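Local coordinates for nitrate transport protein (Parabacteroides distasonis, PDB 3HN0) that probably serves as the substrate-binding component of an ABC transporter, possibly for nitrate or a related small solute, at residues 149-161 / 227-240. Sequence-based numbering, arbitrary orientation.
Sequences LGEPFLSIALRKD and FAQGALTPKSIERC
Glu151 and Arg239 form a salt bridge in a probable periplasmic-binding-protein-like fold, where helix 153-160, which follows strand 146-149 of the three-stranded sheet, meets helix 234-240, which leads into edge strand 242-246 of the seven-stranded sheet; the helices run roughly antiparallel, their axes 136° apart. Arg239 grips a single carboxylate oxygen side-on: NE lies 2.8 Å from Glu151 OE2, and NH2 reaches the syn lone pair of the same atom. Carboxylate and guanidinium are nearly coplanar, 19° apart. A bend at chi2 (-70°) turns the carboxylate toward the backbone of Ser155, where OE1 accepts from Ser155 N and, over a very short distance, from Ser155 OG. Ser155 OG also accepts a hydrogen bond from Ser236 OG, 2.5 Å away, and a weak one from partly exposed Arg239 NH2, linking it to buried Glu151, Ser155 and Ser236. Ser236 OG in turn accepts from Thr233 N in a capping box at the start of helix 234-240.

Apolar contacts flank this network. Leu158 CD1 lies over one face of the Arg239 guanidinium, while Pro152, which follows a cis peptide bond, sets CG 3.8 Å from Phe227 CE1 and CB against Leu232 CD2. Toward solvent, in one of two conformers of exposed Arg159, Gly230 O sits 3.1 Å above the guanidinium plane and NH1 weakly hydrogen-bonds Ala231 O.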
ATOM      1  N   LEU A 149     -10.072  14.234  -8.176  1.00 13.97           N
ATOM      2  CA  LEU A 149     -11.349  14.116  -7.442  1.00 12.73           C
ATOM      3  C   LEU A 149     -11.329  12.935  -6.485  1.00 12.93           C
ATOM      4  O   LEU A 149     -10.679  11.948  -6.727  1.00 14.07           O
ATOM      5  CB  LEU A 149     -12.537  13.923  -8.411  1.00 12.74           C
ATOM      6  CG  LEU A 149     -12.958  15.110  -9.260  1.00 14.47           C
ATOM      7  CD1 LEU A 149     -14.014  14.657 -10.314  1.00 11.69           C
ATOM      8  CD2 LEU A 149     -13.483  16.285  -8.484  1.00 14.70           C
ATOM      9  N   GLY A 150     -12.152  13.039  -5.446  1.00 14.30           N
ATOM     10  CA  GLY A 150     -12.528  11.921  -4.576  1.00 15.89           C
ATOM     11  C   GLY A 150     -14.045  11.753  -4.602  1.00 14.47           C
ATOM     12  O   GLY A 150     -14.746  12.499  -5.266  1.00 14.75           O
ATOM     13  N   GLU A 151     -14.541  10.761  -3.879  1.00 13.59           N
ATOM     14  CA  GLU A 151     -15.943  10.398  -3.916  1.00 14.02           C
ATOM     15  C   GLU A 151     -16.770  11.323  -3.060  1.00 15.38           C
ATOM     16  O   GLU A 151     -16.277  11.768  -2.064  1.00 16.45           O
ATOM     17  CB  GLU A 151     -16.079   8.975  -3.440  1.00 14.20           C
ATOM     18  CG  GLU A 151     -15.382   7.974  -4.383  1.00 13.99           C
ATOM     19  CD  GLU A 151     -16.088   7.825  -5.703  1.00 17.49           C
ATOM     20  OE1 GLU A 151     -17.138   8.483  -5.966  1.00 17.90           O
ATOM     21  OE2 GLU A 151     -15.591   7.044  -6.503  1.00 14.27           O
ATOM     22  N   PRO A 152     -18.043  11.573  -3.426  1.00 15.51           N
ATOM     23  CA  PRO A 152     -18.856  11.024  -4.506  1.00 15.73           C
ATOM     24  C   PRO A 152     -18.664  11.758  -5.839  1.00 13.84           C
ATOM     25  O   PRO A 152     -19.172  11.307  -6.902  1.00 13.17           O
ATOM     26  CB  PRO A 152     -20.277  11.257  -3.985  1.00 16.69           C
ATOM     27  CG  PRO A 152     -20.177  12.461  -3.236  1.00 15.85           C
ATOM     28  CD  PRO A 152     -18.842  12.503  -2.590  1.00 17.89           C
ATOM     29  N   PHE A 153     -17.898  12.841  -5.808  1.00 13.27           N
ATOM     30  CA  PHE A 153     -17.769  13.726  -6.984  1.00 13.25           C
ATOM     31  C   PHE A 153     -17.162  12.948  -8.157  1.00 10.84           C
ATOM     32  O   PHE A 153     -17.520  13.142  -9.325  1.00 12.14           O
ATOM     33  CB  PHE A 153     -16.849  14.879  -6.623  1.00 17.10           C
ATOM     34  CG  PHE A 153     -17.322  15.642  -5.455  1.00 17.82           C
ATOM     35  CD1 PHE A 153     -18.410  16.489  -5.593  1.00 19.72           C
ATOM     36  CD2 PHE A 153     -16.693  15.492  -4.174  1.00 20.26           C
ATOM     37  CE1 PHE A 153     -18.882  17.223  -4.498  1.00 21.71           C
ATOM     38  CE2 PHE A 153     -17.171  16.208  -3.086  1.00 27.22           C
ATOM     39  CZ  PHE A 153     -18.286  17.066  -3.251  1.00 26.23           C
ATOM     40  N   LEU A 154     -16.192  12.113  -7.833  1.00 11.89           N
ATOM     41  CA  LEU A 154     -15.551  11.234  -8.817  1.00 11.71           C
ATOM     42  C   LEU A 154     -16.595  10.407  -9.575  1.00 12.11           C
ATOM     43  O   LEU A 154     -16.625  10.377 -10.799  1.00 10.50           O
ATOM     44  CB  LEU A 154     -14.567  10.310  -8.118  1.00 12.12           C
ATOM     45  CG  LEU A 154     -13.775   9.289  -8.953  1.00 10.80           C
ATOM     46  CD1 LEU A 154     -13.077   9.936 -10.141  1.00 10.48           C
ATOM     47  CD2 LEU A 154     -12.720   8.523  -8.036  1.00 13.83           C
ATOM     48  N   SER A 155     -17.442   9.721  -8.816  1.00 11.36           N
ATOM     49  CA  SER A 155     -18.490   8.869  -9.392  1.00 11.65           C
ATOM     50  C   SER A 155     -19.473   9.671 -10.232  1.00 11.24           C
ATOM     51  O   SER A 155     -19.886   9.247 -11.330  1.00 10.94           O
ATOM     52  CB  SER A 155     -19.250   8.136  -8.275  1.00 16.31           C
ATOM     53  OG  SER A 155     -18.409   7.185  -7.647  1.00 15.55           O
ATOM     54  N   ILE A 156     -19.841  10.829  -9.709  1.00 11.08           N
ATOM     55  CA  ILE A 156     -20.807  11.717 -10.422  1.00 11.48           C
ATOM     56  C   ILE A 156     -20.211  12.190 -11.765  1.00  8.95           C
ATOM     57  O   ILE A 156     -20.884  12.179 -12.808  1.00  9.17           O
ATOM     58  CB  ILE A 156     -21.166  12.917  -9.527  1.00 12.61           C
ATOM     59  CG1 ILE A 156     -21.960  12.428  -8.313  1.00 14.29           C
ATOM     60  CG2 ILE A 156     -21.918  14.028 -10.329  1.00 13.85           C
ATOM     61  CD1 ILE A 156     -22.075  13.482  -7.220  1.00 14.66           C
ATOM     62  N   ALA A 157     -18.938  12.594 -11.749  1.00 12.33           N
ATOM     63  CA  ALA A 157     -18.251  13.044 -12.948  1.00 10.36           C
ATOM     64  C   ALA A 157     -18.141  11.920 -13.966  1.00 11.69           C
ATOM     65  O   ALA A 157     -18.398  12.117 -15.143  1.00  8.09           O
ATOM     66  CB  ALA A 157     -16.830  13.560 -12.583  1.00 10.52           C
ATOM     67  N   LEU A 158     -17.766  10.742 -13.487  1.00  8.48           N
ATOM     68  CA  LEU A 158     -17.653   9.548 -14.352  1.00 10.59           C
ATOM     69  C   LEU A 158     -19.000   9.142 -14.971  1.00  9.59           C
ATOM     70  O   LEU A 158     -19.041   8.721 -16.131  1.00  8.36           O
ATOM     71  CB  LEU A 158     -17.030   8.369 -13.579  1.00  9.42           C
ATOM     72  CG  LEU A 158     -15.534   8.525 -13.264  1.00 10.74           C
ATOM     73  CD1 LEU A 158     -15.108   7.432 -12.282  1.00 13.01           C
ATOM     74  CD2 LEU A 158     -14.683   8.495 -14.527  1.00 10.51           C
ATOM     75  N   ARG A 159     -20.081   9.267 -14.209  1.00  9.69           N
ATOM     76  CA  ARG A 159     -21.426   8.935 -14.671  0.50 12.06           C
ATOM     77  C   ARG A 159     -21.878   9.960 -15.722  1.00 12.00           C
ATOM     78  O   ARG A 159     -22.376   9.625 -16.791  1.00 11.44           O
ATOM     79  CB  ARG A 159     -22.366   8.982 -13.462  0.50 12.75           C
ATOM     80  CG  ARG A 159     -23.737   8.377 -13.645  0.50 13.93           C
ATOM     81  CD  ARG A 159     -24.311   7.946 -12.284  0.50 24.05           C
ATOM     82  NE  ARG A 159     -24.837   9.085 -11.535  0.50 28.40           N
ATOM     83  CZ  ARG A 159     -24.312   9.587 -10.419  0.50 23.03           C
ATOM     84  NH1 ARG A 159     -23.215   9.043  -9.851  0.50 13.27           N
ATOM     85  NH2 ARG A 159     -24.930  10.625  -9.863  0.50 19.48           N
ATOM     86  N   LYS A 160     -21.706  11.231 -15.381  1.00 10.23           N
ATOM     87  CA  LYS A 160     -22.301  12.283 -16.214  1.00  9.18           C
ATOM     88  C   LYS A 160     -21.479  12.662 -17.438  1.00  9.79           C
ATOM     89  O   LYS A 160     -21.988  13.305 -18.327  1.00  7.72           O
ATOM     90  CB  LYS A 160     -22.615  13.522 -15.346  1.00 10.32           C
ATOM     91  CG  LYS A 160     -23.756  13.278 -14.332  1.00 13.32           C
ATOM     92  CD  LYS A 160     -24.070  14.534 -13.492  1.00 19.19           C
ATOM     93  CE  LYS A 160     -24.639  15.688 -14.320  1.00 30.23           C
ATOM     94  NZ  LYS A 160     -24.856  16.980 -13.545  1.00 37.15           N
ATOM     95  N   ASP A 161     -20.231  12.224 -17.494  1.00 10.83           N
ATOM     96  CA  ASP A 161     -19.441  12.367 -18.684  1.00 11.28           C
ATOM     97  C   ASP A 161     -18.813  11.028 -18.946  1.00 11.56           C
ATOM     98  O   ASP A 161     -17.766  10.672 -18.366  1.00 11.22           O
ATOM     99  CB  ASP A 161     -18.347  13.426 -18.518  1.00 10.30           C
ATOM    100  CG  ASP A 161     -17.619  13.705 -19.827  1.00 16.33           C
ATOM    101  OD1 ASP A 161     -17.622  12.829 -20.732  1.00 15.59           O
ATOM    102  OD2 ASP A 161     -17.059  14.809 -19.961  1.00 23.62           O
ATOM    103  N   PHE A 227     -26.117  11.288   1.012  1.00 17.51           N
ATOM    104  CA  PHE A 227     -25.793  11.463  -0.402  1.00 16.56           C
ATOM    105  C   PHE A 227     -27.069  11.347  -1.212  1.00 15.83           C
ATOM    106  O   PHE A 227     -28.044  10.696  -0.806  1.00 17.09           O
ATOM    107  CB  PHE A 227     -24.815  10.387  -0.879  1.00 13.50           C
ATOM    108  CG  PHE A 227     -23.467  10.431  -0.186  1.00 16.30           C
ATOM    109  CD1 PHE A 227     -22.585  11.437  -0.460  1.00 15.67           C
ATOM    110  CD2 PHE A 227     -23.136   9.474   0.759  1.00 13.37           C
ATOM    111  CE1 PHE A 227     -21.340  11.490   0.216  1.00 19.84           C
ATOM    112  CE2 PHE A 227     -21.897   9.487   1.419  1.00 16.85           C
ATOM    113  CZ  PHE A 227     -21.008  10.510   1.135  1.00 17.86           C
ATOM    114  N   ALA A 228     -27.063  11.996  -2.368  1.00 18.18           N
ATOM    115  CA  ALA A 228     -28.185  11.926  -3.282  1.00 15.63           C
ATOM    116  C   ALA A 228     -28.342  10.521  -3.824  1.00 15.59           C
ATOM    117  O   ALA A 228     -27.362   9.750  -3.943  1.00 15.31           O
ATOM    118  CB  ALA A 228     -27.998  12.935  -4.461  1.00 17.10           C
ATOM    119  N   GLN A 229     -29.584  10.181  -4.171  1.00 12.83           N
ATOM    120  CA  GLN A 229     -29.906   8.859  -4.685  0.50 14.72           C
ATOM    121  C   GLN A 229     -29.077   8.592  -5.953  1.00 14.19           C
ATOM    122  O   GLN A 229     -29.076   9.405  -6.869  1.00 16.65           O
ATOM    123  CB  GLN A 229     -31.423   8.732  -4.991  0.50 14.56           C
ATOM    124  CG  GLN A 229     -32.150   7.557  -4.310  0.50 20.54           C
ATOM    125  CD  GLN A 229     -33.687   7.623  -4.425  0.50 21.28           C
ATOM    126  OE1 GLN A 229     -34.248   8.538  -5.035  0.50 19.24           O
ATOM    127  NE2 GLN A 229     -34.371   6.633  -3.838  0.50 15.45           N
ATOM    128  N   GLY A 230     -28.393   7.453  -6.007  1.00 14.43           N
ATOM    129  CA  GLY A 230     -27.585   7.113  -7.186  1.00 16.93           C
ATOM    130  C   GLY A 230     -26.219   7.790  -7.284  1.00 15.55           C
ATOM    131  O   GLY A 230     -25.461   7.473  -8.202  1.00 18.88           O
ATOM    132  N   ALA A 231     -25.860   8.674  -6.339  1.00 13.43           N
ATOM    133  CA  ALA A 231     -24.538   9.294  -6.372  1.00 14.05           C
ATOM    134  C   ALA A 231     -23.387   8.261  -6.191  1.00 15.97           C
ATOM    135  O   ALA A 231     -22.410   8.252  -6.938  1.00 17.24           O
ATOM    136  CB  ALA A 231     -24.450  10.394  -5.329  1.00 16.53           C
ATOM    137  N   LEU A 232     -23.527   7.378  -5.210  1.00 14.84           N
ATOM    138  CA  LEU A 232     -22.572   6.314  -4.977  1.00 14.59           C
ATOM    139  C   LEU A 232     -23.055   4.998  -5.585  1.00 13.33           C
ATOM    140  O   LEU A 232     -24.277   4.704  -5.611  1.00 13.12           O
ATOM    141  CB  LEU A 232     -22.376   6.088  -3.496  1.00 12.84           C
ATOM    142  CG  LEU A 232     -21.774   7.180  -2.602  1.00 17.39           C
ATOM    143  CD1 LEU A 232     -21.823   6.684  -1.176  1.00 18.73           C
ATOM    144  CD2 LEU A 232     -20.343   7.462  -2.999  1.00 15.97           C
ATOM    145  N   THR A 233     -22.080   4.194  -6.031  1.00 14.68           N
ATOM    146  CA  THR A 233     -22.298   2.828  -6.448  1.00 15.51           C
ATOM    147  C   THR A 233     -21.282   1.930  -5.686  1.00 14.81           C
ATOM    148  O   THR A 233     -20.378   2.447  -5.016  1.00 12.98           O
ATOM    149  CB  THR A 233     -22.070   2.653  -7.971  1.00 15.52           C
ATOM    150  OG1 THR A 233     -20.671   2.758  -8.249  1.00 19.97           O
ATOM    151  CG2 THR A 233     -22.888   3.658  -8.772  1.00 20.08           C
ATOM    152  N   PRO A 234     -21.452   0.605  -5.743  1.00 15.14           N
ATOM    153  CA  PRO A 234     -20.439  -0.226  -5.092  1.00 16.29           C
ATOM    154  C   PRO A 234     -19.025   0.045  -5.570  1.00 16.44           C
ATOM    155  O   PRO A 234     -18.114  -0.033  -4.769  1.00 11.62           O
ATOM    156  CB  PRO A 234     -20.914  -1.656  -5.393  1.00 16.43           C
ATOM    157  CG  PRO A 234     -22.390  -1.491  -5.438  1.00 13.37           C
ATOM    158  CD  PRO A 234     -22.626  -0.195  -6.125  1.00 16.98           C
ATOM    159  N   LYS A 235     -18.826   0.427  -6.837  1.00 13.80           N
ATOM    160  CA  LYS A 235     -17.471   0.802  -7.282  1.00 15.48           C
ATOM    161  C   LYS A 235     -16.927   2.038  -6.570  1.00 12.61           C
ATOM    162  O   LYS A 235     -15.756   2.113  -6.266  1.00 13.43           O
ATOM    163  CB  LYS A 235     -17.406   0.981  -8.789  1.00 18.16           C
ATOM    164  CG  LYS A 235     -17.342  -0.349  -9.530  1.00 28.51           C
ATOM    165  CD  LYS A 235     -17.073  -0.115 -11.014  1.00 37.83           C
ATOM    166  CE  LYS A 235     -17.588  -1.259 -11.902  1.00 45.20           C
ATOM    167  NZ  LYS A 235     -17.054  -2.579 -11.479  1.00 40.59           N
ATOM    168  N   SER A 236     -17.814   2.971  -6.214  1.00 14.23           N
ATOM    169  CA  SER A 236     -17.440   4.163  -5.466  1.00 12.85           C
ATOM    170  C   SER A 236     -16.890   3.724  -4.110  1.00 12.68           C
ATOM    171  O   SER A 236     -15.863   4.194  -3.666  1.00 12.66           O
ATOM    172  CB  SER A 236     -18.649   5.078  -5.222  1.00 15.40           C
ATOM    173  OG  SER A 236     -19.444   5.262  -6.400  1.00 13.46           O
ATOM    174  N   ILE A 237     -17.601   2.823  -3.463  1.00 11.12           N
ATOM    175  CA  ILE A 237     -17.134   2.322  -2.152  1.00  9.88           C
ATOM    176  C   ILE A 237     -15.786   1.636  -2.266  1.00 12.22           C
ATOM    177  O   ILE A 237     -14.880   1.914  -1.486  1.00 12.13           O
ATOM    178  CB  ILE A 237     -18.189   1.440  -1.504  1.00 12.90           C
ATOM    179  CG1 ILE A 237     -19.354   2.341  -1.082  1.00 17.00           C
ATOM    180  CG2 ILE A 237     -17.598   0.710  -0.287  1.00 16.08           C
ATOM    181  CD1 ILE A 237     -20.423   1.628  -0.271  1.00 16.58           C
ATOM    182  N   GLU A 238     -15.615   0.815  -3.321  1.00 11.31           N
ATOM    183  CA  GLU A 238     -14.334   0.161  -3.560  1.00 12.97           C
ATOM    184  C   GLU A 238     -13.185   1.152  -3.673  1.00 12.16           C
ATOM    185  O   GLU A 238     -12.106   0.952  -3.074  1.00 13.27           O
ATOM    186  CB  GLU A 238     -14.338  -0.741  -4.806  1.00 15.55           C
ATOM    187  CG  GLU A 238     -15.079  -2.053  -4.694  1.00 25.09           C
ATOM    188  CD  GLU A 238     -15.386  -2.687  -6.087  1.00 36.97           C
ATOM    189  OE1 GLU A 238     -14.669  -2.409  -7.107  1.00 31.13           O
ATOM    190  OE2 GLU A 238     -16.362  -3.461  -6.143  1.00 42.63           O
ATOM    191  N   ARG A 239     -13.400   2.237  -4.426  1.00 12.22           N
ATOM    192  CA  ARG A 239     -12.394   3.280  -4.560  1.00 11.18           C
ATOM    193  C   ARG A 239     -12.033   4.019  -3.261  1.00 14.00           C
ATOM    194  O   ARG A 239     -10.974   4.590  -3.152  1.00 15.29           O
ATOM    195  CB  ARG A 239     -12.791   4.286  -5.646  1.00 11.57           C
ATOM    196  CG  ARG A 239     -12.742   3.678  -7.044  1.00 16.13           C
ATOM    197  CD  ARG A 239     -12.786   4.732  -8.134  1.00 14.90           C
ATOM    198  NE  ARG A 239     -14.118   5.304  -8.203  1.00 17.02           N
ATOM    199  CZ  ARG A 239     -15.072   4.985  -9.086  1.00 16.79           C
ATOM    200  NH1 ARG A 239     -14.904   4.052 -10.032  1.00 22.27           N
ATOM    201  NH2 ARG A 239     -16.222   5.610  -9.017  1.00 16.72           N
ATOM    202  N   CYS A 240     -12.944   4.030  -2.299  1.00 12.32           N
ATOM    203  CA  CYS A 240     -12.661   4.677  -1.023  1.00 11.46           C
ATOM    204  C   CYS A 240     -11.717   3.858  -0.164  1.00 13.90           C
ATOM    205  O   CYS A 240     -11.120   4.416   0.776  1.00 13.52           O
ATOM    206  CB  CYS A 240     -13.958   4.941  -0.212  1.00 12.82           C
ATOM    207  SG  CYS A 240     -15.012   6.141  -1.031  1.00 14.84           S
TER